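Local coordinates for protein epoxide hydrolase (Aspergillus niger, PDB 3G02) that probably hydrolyses epoxides to vicinal diols with an alpha/beta hydrolase fold, here as a laboratory-evolved enantioselective variant, at residues A[76-81]-A[121-126]; A[86-91]-A[101-106]; A[127-132]-A[145-150]; A[153-158]-A[299-304]. The protein carries 9 engineered substitutions. All blocks are in the same frame, centred on the assembly; numbering follows the deposited sequence. Where two conformers were deposited one is given.

Contact 1 (A[76-81]-A[121-126])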
# COMPACT_ATOMS: atom_id res chain seq x y z
N ARG A 76 -29.85 -4.89 -5.44
CA ARG A 76 -30.76 -5.77 -6.18
C ARG A 76 -30.89 -5.51 -7.69
O ARG A 76 -30.84 -6.46 -8.47
CB ARG A 76 -32.14 -5.84 -5.51
CG ARG A 76 -32.14 -6.46 -4.11
CD ARG A 76 -31.69 -7.92 -4.12
NE ARG A 76 -31.70 -8.47 -2.77
CZ ARG A 76 -30.90 -9.45 -2.35
NH1 ARG A 76 -30.00 -9.99 -3.16
NH2 ARG A 76 -30.98 -9.88 -1.09
N PRO A 77 -31.07 -4.23 -8.12
CA PRO A 77 -31.07 -3.97 -9.57
C PRO A 77 -29.78 -4.39 -10.28
O PRO A 77 -29.83 -4.90 -11.40
CB PRO A 77 -31.27 -2.46 -9.65
CG PRO A 77 -31.98 -2.10 -8.39
CD PRO A 77 -31.34 -3.00 -7.36
N PHE A 78 -28.64 -4.16 -9.63
CA PHE A 78 -27.36 -4.61 -10.18
C PHE A 78 -27.29 -6.13 -10.26
O PHE A 78 -26.87 -6.69 -11.28
CB PHE A 78 -26.20 -4.05 -9.35
CG PHE A 78 -24.84 -4.54 -9.79
CD1 PHE A 78 -24.37 -4.31 -11.08
CD2 PHE A 78 -24.02 -5.20 -8.88
CE1 PHE A 78 -23.10 -4.76 -11.47
CE2 PHE A 78 -22.76 -5.65 -9.26
CZ PHE A 78 -22.30 -5.43 -10.55
N GLU A 79 -27.72 -6.79 -9.19
CA GLU A 79 -27.79 -8.25 -9.15
C GLU A 79 -28.68 -8.79 -10.28
O GLU A 79 -28.33 -9.77 -10.93
CB GLU A 79 -28.31 -8.71 -7.80
CG GLU A 79 -28.29 -10.21 -7.58
CD GLU A 79 -28.76 -10.57 -6.18
OE1 GLU A 79 -29.97 -10.41 -5.91
OE2 GLU A 79 -27.91 -10.98 -5.37
N ALA A 80 -29.81 -8.12 -10.51
CA ALA A 80 -30.70 -8.51 -11.61
C ALA A 80 -30.00 -8.38 -12.97
O ALA A 80 -30.18 -9.23 -13.85
CB ALA A 80 -31.97 -7.68 -11.58
N ARG A 81 -29.20 -7.33 -13.12
CA ARG A 81 -28.40 -7.15 -14.34
C ARG A 81 -27.36 -8.27 -14.49
O ARG A 81 -27.17 -8.80 -15.58
CB ARG A 81 -27.72 -5.78 -14.35
CG ARG A 81 -27.00 -5.46 -15.65
CD ARG A 81 -26.69 -3.97 -15.77
NE ARG A 81 -25.58 -3.55 -14.92
CZ ARG A 81 -24.29 -3.64 -15.24
NH1 ARG A 81 -23.92 -4.15 -16.41
NH2 ARG A 81 -23.36 -3.23 -14.39
N SER A 121 -13.50 -7.68 -13.26
CA SER A 121 -14.22 -8.94 -13.11
C SER A 121 -14.94 -9.24 -14.41
O SER A 121 -14.91 -8.46 -15.36
CB SER A 121 -15.25 -8.85 -11.98
OG SER A 121 -16.31 -8.00 -12.35
N PHE A 122 -15.64 -10.37 -14.43
CA PHE A 122 -16.44 -10.78 -15.58
C PHE A 122 -17.45 -9.71 -16.03
O PHE A 122 -17.78 -9.60 -17.22
CB PHE A 122 -17.15 -12.11 -15.30
CG PHE A 122 -18.32 -12.00 -14.35
CD1 PHE A 122 -18.10 -11.91 -12.97
CD2 PHE A 122 -19.63 -11.99 -14.82
CE1 PHE A 122 -19.17 -11.81 -12.10
CE2 PHE A 122 -20.70 -11.89 -13.95
CZ PHE A 122 -20.48 -11.80 -12.59
N VAL A 123 -17.90 -8.91 -15.06
CA VAL A 123 -18.92 -7.88 -15.28
C VAL A 123 -18.44 -6.83 -16.28
O VAL A 123 -19.23 -6.26 -17.03
CB VAL A 123 -19.32 -7.20 -13.95
CG1 VAL A 123 -20.46 -6.21 -14.16
CG2 VAL A 123 -19.73 -8.26 -12.93
N GLU A 124 -17.13 -6.58 -16.30
CA GLU A 124 -16.57 -5.60 -17.23
C GLU A 124 -16.92 -5.88 -18.68
O GLU A 124 -16.90 -4.96 -19.51
CB GLU A 124 -15.05 -5.55 -17.08
CG GLU A 124 -14.60 -4.96 -15.78
CD GLU A 124 -13.10 -4.87 -15.69
OE1 GLU A 124 -12.42 -5.84 -16.08
OE2 GLU A 124 -12.60 -3.83 -15.23
N PHE A 125 -17.22 -7.13 -19.00
CA PHE A 125 -17.54 -7.51 -20.37
C PHE A 125 -19.03 -7.50 -20.69
O PHE A 125 -19.42 -7.79 -21.82
CB PHE A 125 -16.91 -8.86 -20.72
CG PHE A 125 -15.41 -8.81 -20.83
CD1 PHE A 125 -14.81 -8.29 -21.98
CD2 PHE A 125 -14.60 -9.25 -19.79
CE1 PHE A 125 -13.43 -8.21 -22.09
CE2 PHE A 125 -13.21 -9.18 -19.89
CZ PHE A 125 -12.62 -8.66 -21.05
N TYR A 126 -19.85 -7.17 -19.69
CA TYR A 126 -21.31 -7.14 -19.89
C TYR A 126 -21.77 -6.16 -20.98
O TYR A 126 -22.59 -6.53 -21.81
CB TYR A 126 -22.06 -6.93 -18.57
CG TYR A 126 -22.45 -8.23 -17.89
CD1 TYR A 126 -21.60 -9.35 -17.90
CD2 TYR A 126 -23.67 -8.35 -17.22
CE1 TYR A 126 -21.96 -10.54 -17.27
CE2 TYR A 126 -24.03 -9.53 -16.58
CZ TYR A 126 -23.17 -10.62 -16.62
OH TYR A 126 -23.54 -11.79 -15.99
O HOH W 1 -20.87 -3.91 -16.61
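Just ahead of helix 126-135 in this alpha/beta hydrolase fold, a 3-10 turn carries Val123, with Tyr126 close behind, up against Phe78 and Arg81 of helix 75-82, part of the epoxide hydrolase N-terminal region. Phe78 reaches across because its CG stands anti to the backbone N (chi1 176°), and the rim of its ring is met by Val123. In the conformer described here, one of two deposited for this valine, Val123 CG1 lies near the ring plane, 4.0 Å from Phe78 CE1. The ring also packs edge-to-face with Trp75, and helix 292-304 touches both Phe78 and Val123, the valine through Met298 and Leu301.

Arg81 runs along the more open side. A bend at chi3 (75°) brings its guanidinium to the turn, its plane almost perpendicular to the Tyr126 ring. Arg81 NH1 passes 4.0 Å from Tyr126 CB. It also donates to a water, 3.1 Å from Arg81 NH1, that sits at the edge of the guanidinium and in its plane. That water in turn donates to Val123 O at 2.9 Å, so the polar link between the segments is relayed rather than direct. Arg81 NH2 has a long, weak ion pair with Glu297. The turn has its own brace, an ST turn in which Ser121 OG accepts from Val123 N at 3.3 Å. Tyr126 is tied at its hydroxyl to Leu82 O, and the edge of its ring, at CE2, comes within 3.4 Å of Arg81 O, which lies in the ring plane and is hydrogen-bonded to Ser84 OG.

Contact 2 (A[86-91]-A[101-106])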
# COMPACT_ATOMS: atom_id res chain seq x y z
N PRO A 86 -26.44 -15.52 -19.30
CA PRO A 86 -26.15 -16.88 -18.83
C PRO A 86 -24.88 -16.90 -17.98
O PRO A 86 -23.85 -16.37 -18.40
CB PRO A 86 -25.94 -17.67 -20.13
CG PRO A 86 -26.71 -16.90 -21.16
CD PRO A 86 -26.49 -15.46 -20.77
N GLN A 87 -24.98 -17.50 -16.79
CA GLN A 87 -23.82 -17.75 -15.93
C GLN A 87 -23.82 -19.21 -15.52
O GLN A 87 -24.88 -19.82 -15.36
CB GLN A 87 -23.87 -16.91 -14.66
CG GLN A 87 -23.89 -15.40 -14.85
CD GLN A 87 -24.07 -14.71 -13.52
OE1 GLN A 87 -23.10 -14.43 -12.82
NE2 GLN A 87 -25.32 -14.44 -13.15
N PHE A 88 -22.62 -19.75 -15.32
CA PHE A 88 -22.44 -21.13 -14.91
C PHE A 88 -21.26 -21.25 -13.96
O PHE A 88 -20.44 -20.34 -13.86
CB PHE A 88 -22.18 -22.03 -16.13
CG PHE A 88 -23.20 -21.88 -17.23
CD1 PHE A 88 -23.03 -20.91 -18.22
CD2 PHE A 88 -24.32 -22.71 -17.27
CE1 PHE A 88 -23.97 -20.77 -19.24
CE2 PHE A 88 -25.26 -22.57 -18.29
CZ PHE A 88 -25.08 -21.60 -19.27
N THR A 89 -21.18 -22.38 -13.27
CA THR A 89 -19.94 -22.77 -12.60
C THR A 89 -19.54 -24.16 -13.05
O THR A 89 -20.39 -24.99 -13.38
CB THR A 89 -20.03 -22.74 -11.06
OG1 THR A 89 -21.02 -23.68 -10.61
CG2 THR A 89 -20.37 -21.35 -10.54
N THR A 90 -18.24 -24.41 -13.05
CA THR A 90 -17.72 -25.75 -13.24
C THR A 90 -16.53 -25.91 -12.32
O THR A 90 -15.92 -24.92 -11.91
CB THR A 90 -17.36 -26.04 -14.71
OG1 THR A 90 -17.13 -27.45 -14.89
CG2 THR A 90 -16.13 -25.26 -15.16
N GLU A 91 -16.20 -27.15 -11.98
CA GLU A 91 -15.06 -27.41 -11.12
C GLU A 91 -13.83 -27.81 -11.92
O GLU A 91 -13.87 -28.73 -12.73
CB GLU A 91 -15.40 -28.45 -10.05
CG GLU A 91 -16.41 -27.94 -9.03
CD GLU A 91 -16.15 -28.46 -7.63
OE1 GLU A 91 -17.03 -28.25 -6.76
OE2 GLU A 91 -15.08 -29.07 -7.39
N ALA A 101 -21.45 -16.33 -20.21
CA ALA A 101 -21.26 -16.75 -21.59
C ALA A 101 -22.43 -16.39 -22.49
O ALA A 101 -23.57 -16.34 -22.05
CB ALA A 101 -21.01 -18.25 -21.68
N LEU A 102 -22.11 -16.14 -23.76
CA LEU A 102 -23.10 -16.22 -24.82
C LEU A 102 -22.63 -17.33 -25.75
O LEU A 102 -21.59 -17.20 -26.40
CB LEU A 102 -23.22 -14.91 -25.60
CG LEU A 102 -23.82 -13.69 -24.90
CD1 LEU A 102 -23.80 -12.51 -25.86
CD2 LEU A 102 -25.24 -13.94 -24.39
N PHE A 103 -23.38 -18.43 -25.77
CA PHE A 103 -23.07 -19.54 -26.66
C PHE A 103 -23.90 -19.47 -27.94
O PHE A 103 -25.11 -19.27 -27.90
CB PHE A 103 -23.32 -20.88 -25.97
CG PHE A 103 -22.35 -21.18 -24.86
CD1 PHE A 103 -21.00 -21.39 -25.13
CD2 PHE A 103 -22.80 -21.26 -23.55
CE1 PHE A 103 -20.11 -21.67 -24.10
CE2 PHE A 103 -21.91 -21.55 -22.51
CZ PHE A 103 -20.57 -21.75 -22.79
N SER A 104 -23.22 -19.62 -29.07
CA SER A 104 -23.88 -19.70 -30.35
C SER A 104 -24.48 -21.10 -30.55
O SER A 104 -24.01 -22.07 -29.95
CB SER A 104 -22.90 -19.39 -31.47
OG SER A 104 -23.52 -19.47 -32.74
N GLU A 105 -25.52 -21.18 -31.38
CA GLU A 105 -26.07 -22.46 -31.80
C GLU A 105 -25.41 -22.92 -33.10
O GLU A 105 -25.68 -24.02 -33.59
CB GLU A 105 -27.59 -22.38 -31.96
CG GLU A 105 -28.37 -22.39 -30.64
CD GLU A 105 -29.85 -22.11 -30.82
OE1 GLU A 105 -30.37 -22.25 -31.95
OE2 GLU A 105 -30.51 -21.74 -29.82
N ARG A 106 -24.53 -22.08 -33.65
CA ARG A 106 -23.79 -22.41 -34.87
C ARG A 106 -22.63 -23.35 -34.57
O ARG A 106 -21.89 -23.17 -33.60
CB ARG A 106 -23.25 -21.14 -35.55
CG ARG A 106 -24.32 -20.22 -36.11
CD ARG A 106 -24.02 -19.82 -37.55
NE ARG A 106 -22.87 -18.93 -37.68
CZ ARG A 106 -22.27 -18.63 -38.83
NH1 ARG A 106 -22.70 -19.17 -39.97
NH2 ARG A 106 -21.23 -17.81 -38.85
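Pro86 lays its ring against the carbonyl oxygen of Ala101, with CB, CG and CD all about 3.3 Å from Ala101 O. Next to it, Pro86 CD also meets Leu102 CD2 at 4.1 Å; the two side chains cross at a slant, Leu102 coming back toward the proline although its CB starts off in the other direction. The rest of Leu102 leans on Leu129 and Phe132 of helix 126-135.

The backbone bond here is Ala101 N to Pro86 O, 3.0 Å long with an N-H...O angle of 152°. It is the last of a regular series: strands 87-92 and 95-102 form an antiparallel beta hairpin at the margin of the main sheet, with Thr90 bonded to Ile97 and Phe88 to Phe99, and Pro86 opposite Ala101 continues those hydrogen-bonded pairs.

On the side of the hairpin where Phe88 points, its CE1 comes to 3.9 Å from CE2 of Phe103. The approach is at the edge of the Phe103 ring but oblique to that of Phe88. Ala101 CB lies 3.5 Å above the plane of the Phe103 ring, over one face and toward its rim. Phe9 packs on both aromatic rings, edge-to-face on Phe88, and thereby joins the N-terminal arm to the hairpin.

A proline nitrogen has no hydrogen to give, so the return bond of this pair cannot form: Ala101 O is buried without a hydrogen-bond partner in the model, and the contact rests on one backbone bond plus apolar packing.

Contact 3 (A[127-132]-A[145-150])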
# COMPACT_ATOMS: atom_id res chain seq x y z
N PRO A 127 -21.24 -4.91 -21.00
CA PRO A 127 -21.59 -4.05 -22.13
C PRO A 127 -21.33 -4.67 -23.51
O PRO A 127 -22.17 -4.54 -24.40
CB PRO A 127 -20.73 -2.80 -21.90
CG PRO A 127 -20.63 -2.74 -20.41
CD PRO A 127 -20.41 -4.18 -20.02
N ILE A 128 -20.20 -5.36 -23.66
CA ILE A 128 -19.89 -6.05 -24.92
C ILE A 128 -20.83 -7.22 -25.19
O ILE A 128 -21.32 -7.39 -26.31
CB ILE A 128 -18.40 -6.46 -25.00
CG1 ILE A 128 -17.53 -5.22 -25.23
CG2 ILE A 128 -18.17 -7.52 -26.09
CD1 ILE A 128 -16.03 -5.46 -25.18
N LEU A 129 -21.10 -8.03 -24.17
CA LEU A 129 -22.08 -9.11 -24.30
C LEU A 129 -23.45 -8.58 -24.73
O LEU A 129 -24.12 -9.19 -25.58
CB LEU A 129 -22.20 -9.93 -23.01
CG LEU A 129 -20.96 -10.72 -22.56
CD1 LEU A 129 -21.31 -11.56 -21.34
CD2 LEU A 129 -20.40 -11.59 -23.68
N GLN A 130 -23.85 -7.45 -24.17
CA GLN A 130 -25.13 -6.83 -24.51
C GLN A 130 -25.18 -6.43 -25.98
O GLN A 130 -26.17 -6.69 -26.67
CB GLN A 130 -25.41 -5.62 -23.61
CG GLN A 130 -26.75 -4.92 -23.89
CD GLN A 130 -27.96 -5.80 -23.62
OE1 GLN A 130 -27.95 -6.64 -22.72
NE2 GLN A 130 -29.03 -5.59 -24.38
N LEU A 131 -24.10 -5.83 -26.48
CA LEU A 131 -24.02 -5.46 -27.88
C LEU A 131 -24.18 -6.68 -28.78
O LEU A 131 -24.95 -6.65 -29.75
CB LEU A 131 -22.70 -4.74 -28.18
CG LEU A 131 -22.49 -3.35 -27.56
CD1 LEU A 131 -21.05 -2.93 -27.72
CD2 LEU A 131 -23.43 -2.31 -28.17
N PHE A 132 -23.50 -7.77 -28.44
CA PHE A 132 -23.63 -9.01 -29.20
C PHE A 132 -25.05 -9.57 -29.19
O PHE A 132 -25.57 -9.96 -30.25
CB PHE A 132 -22.63 -10.07 -28.72
CG PHE A 132 -21.28 -9.96 -29.36
CD1 PHE A 132 -21.09 -10.36 -30.69
CD2 PHE A 132 -20.19 -9.47 -28.65
CE1 PHE A 132 -19.84 -10.27 -31.30
CE2 PHE A 132 -18.94 -9.38 -29.25
CZ PHE A 132 -18.76 -9.78 -30.58
N LEU A 145 -18.83 -16.64 -26.80
CA LEU A 145 -18.19 -15.65 -25.94
C LEU A 145 -18.21 -16.13 -24.50
O LEU A 145 -19.27 -16.15 -23.86
CB LEU A 145 -18.86 -14.28 -26.10
CG LEU A 145 -18.83 -13.73 -27.53
CD1 LEU A 145 -19.98 -12.78 -27.75
CD2 LEU A 145 -17.49 -13.10 -27.87
N VAL A 146 -17.04 -16.53 -24.01
CA VAL A 146 -16.89 -17.04 -22.65
C VAL A 146 -16.12 -16.02 -21.82
O VAL A 146 -15.03 -15.59 -22.21
CB VAL A 146 -16.13 -18.40 -22.64
CG1 VAL A 146 -16.03 -18.97 -21.23
CG2 VAL A 146 -16.80 -19.40 -23.59
N VAL A 147 -16.71 -15.64 -20.69
CA VAL A 147 -16.14 -14.62 -19.80
C VAL A 147 -15.93 -15.24 -18.41
O VAL A 147 -16.83 -15.19 -17.56
CB VAL A 147 -17.03 -13.37 -19.71
CG1 VAL A 147 -16.33 -12.28 -18.92
CG2 VAL A 147 -17.40 -12.85 -21.09
N PRO A 148 -14.75 -15.84 -18.19
CA PRO A 148 -14.52 -16.49 -16.91
C PRO A 148 -14.17 -15.52 -15.79
O PRO A 148 -13.59 -14.45 -16.03
CB PRO A 148 -13.33 -17.41 -17.19
CG PRO A 148 -12.58 -16.75 -18.26
CD PRO A 148 -13.59 -15.98 -19.09
N SER A 149 -14.52 -15.90 -14.57
CA SER A 149 -13.97 -15.26 -13.40
C SER A 149 -12.68 -15.99 -13.09
O SER A 149 -12.69 -17.20 -12.83
CB SER A 149 -14.93 -15.34 -12.22
OG SER A 149 -16.06 -14.51 -12.43
N LEU A 150 -11.57 -15.28 -13.15
CA LEU A 150 -10.28 -15.89 -12.87
C LEU A 150 -10.25 -16.39 -11.43
O LEU A 150 -10.95 -15.86 -10.57
CB LEU A 150 -9.13 -14.90 -13.12
CG LEU A 150 -8.88 -14.44 -14.56
CD1 LEU A 150 -7.79 -13.38 -14.59
CD2 LEU A 150 -8.49 -15.61 -15.47
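Ser149 OG, just beyond the strand, is hydrogen-bonded to both His98 ND1 and Thr154 OG1, and so pins the C-terminal end of strand 143-148, whose Leu145 and Val147 pack on Leu129 and Phe132 of helix 126-135. No hydrogen bond joins the two segments themselves; the contact is hydrocarbon throughout.

Its tightest point is a CH-pi approach. Leu145 CD1 sits over one face of the Phe132 ring, 3.6 Å from the centroid and 22° off the ring normal. The methyl is displaced toward the rim, which brings Leu145 CD1 to 3.4 Å from Phe132 CD2, and the two side chains run roughly at right angles. With its CG anti to the carbonyl carbon (chi1 -59°), Leu145 extends from the strand to put that methyl on the ring. Phe132 also has a cation-pi partner in Lys386 of helix 382-396.

Helix and strand belong to the beta-alpha-beta unit of strand 110-115, helix 126-135 and strand 143-148, part of the alpha/beta hydrolase sheet. The helix runs nearly antiparallel to the strand, with the short axes 10.7 Å apart at an angle of 162°. Leu145 and Val147 share the face turned to this helix, whereas Val146, between them, faces the other way and touches Met178 of helix 167-180.

Leu129 touches both inward strand residues. Its CD2 slides past Leu145 with 3.9 Å to CB, while its CD1 meets Val147 CG2 tip to tip at 4.1 Å; the same leucine also touches Phe85.

Contact 4 (A[153-158]-A[299-304])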
# COMPACT_ATOMS: atom_id res chain seq x y z
N TYR A 153 -11.37 -14.44 -7.96
CA TYR A 153 -12.26 -13.30 -8.20
C TYR A 153 -13.74 -13.65 -8.15
O TYR A 153 -14.16 -14.65 -8.74
CB TYR A 153 -12.02 -12.69 -9.57
CG TYR A 153 -10.69 -12.01 -9.82
CD1 TYR A 153 -9.57 -12.74 -10.21
CD2 TYR A 153 -10.57 -10.62 -9.74
CE1 TYR A 153 -8.36 -12.12 -10.49
CE2 TYR A 153 -9.36 -9.98 -10.02
CZ TYR A 153 -8.26 -10.74 -10.39
OH TYR A 153 -7.06 -10.12 -10.69
N THR A 154 -14.50 -12.79 -7.48
CA THR A 154 -15.96 -12.87 -7.40
C THR A 154 -16.47 -14.28 -7.11
O THR A 154 -16.16 -14.84 -6.06
CB THR A 154 -16.68 -12.14 -8.59
OG1 THR A 154 -16.58 -12.90 -9.80
CG2 THR A 154 -16.08 -10.75 -8.82
N PHE A 155 -17.21 -14.87 -8.05
CA PHE A 155 -17.88 -16.14 -7.80
C PHE A 155 -17.03 -17.37 -8.10
O PHE A 155 -17.47 -18.51 -7.91
CB PHE A 155 -19.24 -16.17 -8.50
CG PHE A 155 -20.07 -14.96 -8.17
CD1 PHE A 155 -20.61 -14.81 -6.89
CD2 PHE A 155 -20.25 -13.94 -9.10
CE1 PHE A 155 -21.34 -13.69 -6.56
CE2 PHE A 155 -20.99 -12.80 -8.77
CZ PHE A 155 -21.53 -12.68 -7.50
N SER A 156 -15.79 -17.15 -8.54
CA SER A 156 -14.80 -18.22 -8.59
C SER A 156 -14.13 -18.36 -7.22
O SER A 156 -13.85 -17.36 -6.55
CB SER A 156 -13.75 -17.96 -9.66
OG SER A 156 -14.26 -18.27 -10.95
N SER A 157 -13.89 -19.60 -6.81
CA SER A 157 -13.22 -19.86 -5.55
C SER A 157 -11.71 -19.79 -5.74
O SER A 157 -11.22 -19.37 -6.79
CB SER A 157 -13.64 -21.22 -4.98
OG SER A 157 -13.09 -22.29 -5.73
N GLY A 158 -10.97 -20.19 -4.71
CA GLY A 158 -9.52 -20.22 -4.81
C GLY A 158 -8.87 -18.87 -4.59
O GLY A 158 -9.53 -17.90 -4.21
N VAL A 299 -17.18 -2.28 -6.33
CA VAL A 299 -16.62 -2.42 -4.98
C VAL A 299 -17.50 -3.34 -4.12
O VAL A 299 -16.98 -4.21 -3.41
CB VAL A 299 -16.37 -1.05 -4.31
CG1 VAL A 299 -15.98 -1.21 -2.86
CG2 VAL A 299 -15.28 -0.28 -5.06
N SER A 300 -18.82 -3.17 -4.20
CA SER A 300 -19.74 -4.04 -3.46
C SER A 300 -19.60 -5.49 -3.90
O SER A 300 -19.60 -6.39 -3.07
CB SER A 300 -21.19 -3.58 -3.63
OG SER A 300 -21.37 -2.28 -3.09
N LEU A 301 -19.46 -5.71 -5.21
CA LEU A 301 -19.24 -7.04 -5.76
C LEU A 301 -17.98 -7.68 -5.17
O LEU A 301 -18.01 -8.83 -4.73
CB LEU A 301 -19.15 -6.97 -7.28
CG LEU A 301 -18.78 -8.25 -8.05
CD1 LEU A 301 -19.81 -9.37 -7.83
CD2 LEU A 301 -18.62 -7.92 -9.53
N TYR A 302 -16.88 -6.93 -5.15
CA TYR A 302 -15.65 -7.40 -4.52
C TYR A 302 -15.84 -7.69 -3.03
O TYR A 302 -15.36 -8.71 -2.51
CB TYR A 302 -14.53 -6.38 -4.70
CG TYR A 302 -13.61 -6.67 -5.87
CD1 TYR A 302 -14.12 -6.91 -7.15
CD2 TYR A 302 -12.22 -6.67 -5.70
CE1 TYR A 302 -13.27 -7.16 -8.22
CE2 TYR A 302 -11.37 -6.91 -6.77
CZ TYR A 302 -11.90 -7.16 -8.03
OH TYR A 302 -11.05 -7.40 -9.08
N TRP A 303 -16.54 -6.79 -2.34
CA TRP A 303 -16.75 -6.94 -0.89
C TRP A 303 -17.52 -8.21 -0.56
O TRP A 303 -17.10 -9.01 0.28
CB TRP A 303 -17.50 -5.73 -0.32
CG TRP A 303 -17.82 -5.90 1.14
CD1 TRP A 303 -19.00 -6.33 1.67
CD2 TRP A 303 -16.93 -5.68 2.24
NE1 TRP A 303 -18.91 -6.38 3.04
CE2 TRP A 303 -17.65 -5.99 3.42
CE3 TRP A 303 -15.60 -5.26 2.35
CZ2 TRP A 303 -17.08 -5.88 4.69
CZ3 TRP A 303 -15.03 -5.15 3.62
CH2 TRP A 303 -15.78 -5.46 4.77
N LEU A 304 -18.64 -8.39 -1.26
CA LEU A 304 -19.57 -9.48 -0.98
C LEU A 304 -19.05 -10.86 -1.37
O LEU A 304 -19.61 -11.87 -0.95
CB LEU A 304 -20.92 -9.20 -1.66
CG LEU A 304 -21.68 -7.97 -1.15
CD1 LEU A 304 -22.76 -7.54 -2.12
CD2 LEU A 304 -22.26 -8.24 0.24
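A type II' beta turn from Tyr153 to Ser156, in the loop following strand 143-148, sets Tyr153, Thr154 and Phe155 against Leu301 and Tyr302 of helix 292-304. That helix lies in the helical insertion between strands 209-214 and 340-345, where this fold carries its cap, so the contact joins cap to core. The turn is closed by Ser156 N to Tyr153 O at 3.0 Å.

The two tyrosines lie side by side and point the same way. Tyr302 OH sits at the edge of the Tyr153 ring and in its plane, 3.2 Å from CE2, while its hydrogen bond goes to Gly120 O. Next along the turn, Thr154 CG2 rests 3.8 Å from Leu301 CG. Leu301 CD1 reaches on to Phe155, 3.7 Å from CZ, the side chains crossing at about a right angle.

The Tyr153 side chain is about 5 Å from that of Tyr315, a predicted proton donor. With its oxygen at the C-H edge of the Tyr153 ring, Tyr302 probably adds a mild electrostatic attraction to otherwise apolar packing, next to a tyrosine that stands near the predicted catalytic residues.

How the contacts relate
From the N terminus, helix 75-82 comes first, and strand 87-92 follows it directly. Contact 2 closes the short hairpin loop between 86-91 and 101-106, wholly within the longer loop that contact 1 closes when the chain returns at 121-126. Helix 126-135 then begins, and contact 3 closes the next loop in series, onto strand 143-148, the sheet neighbour of strand 95-102 from contact 2; Leu102 O and Leu145 N are 2.8 Å apart there. Contact 4 opens soon after and spans by far the longest loop, bringing back helix 292-304, whose Leu301 touches Val123 of contact 1. None of the loops cross. Together they tie N-terminal helix, hairpin, central sheet and cap.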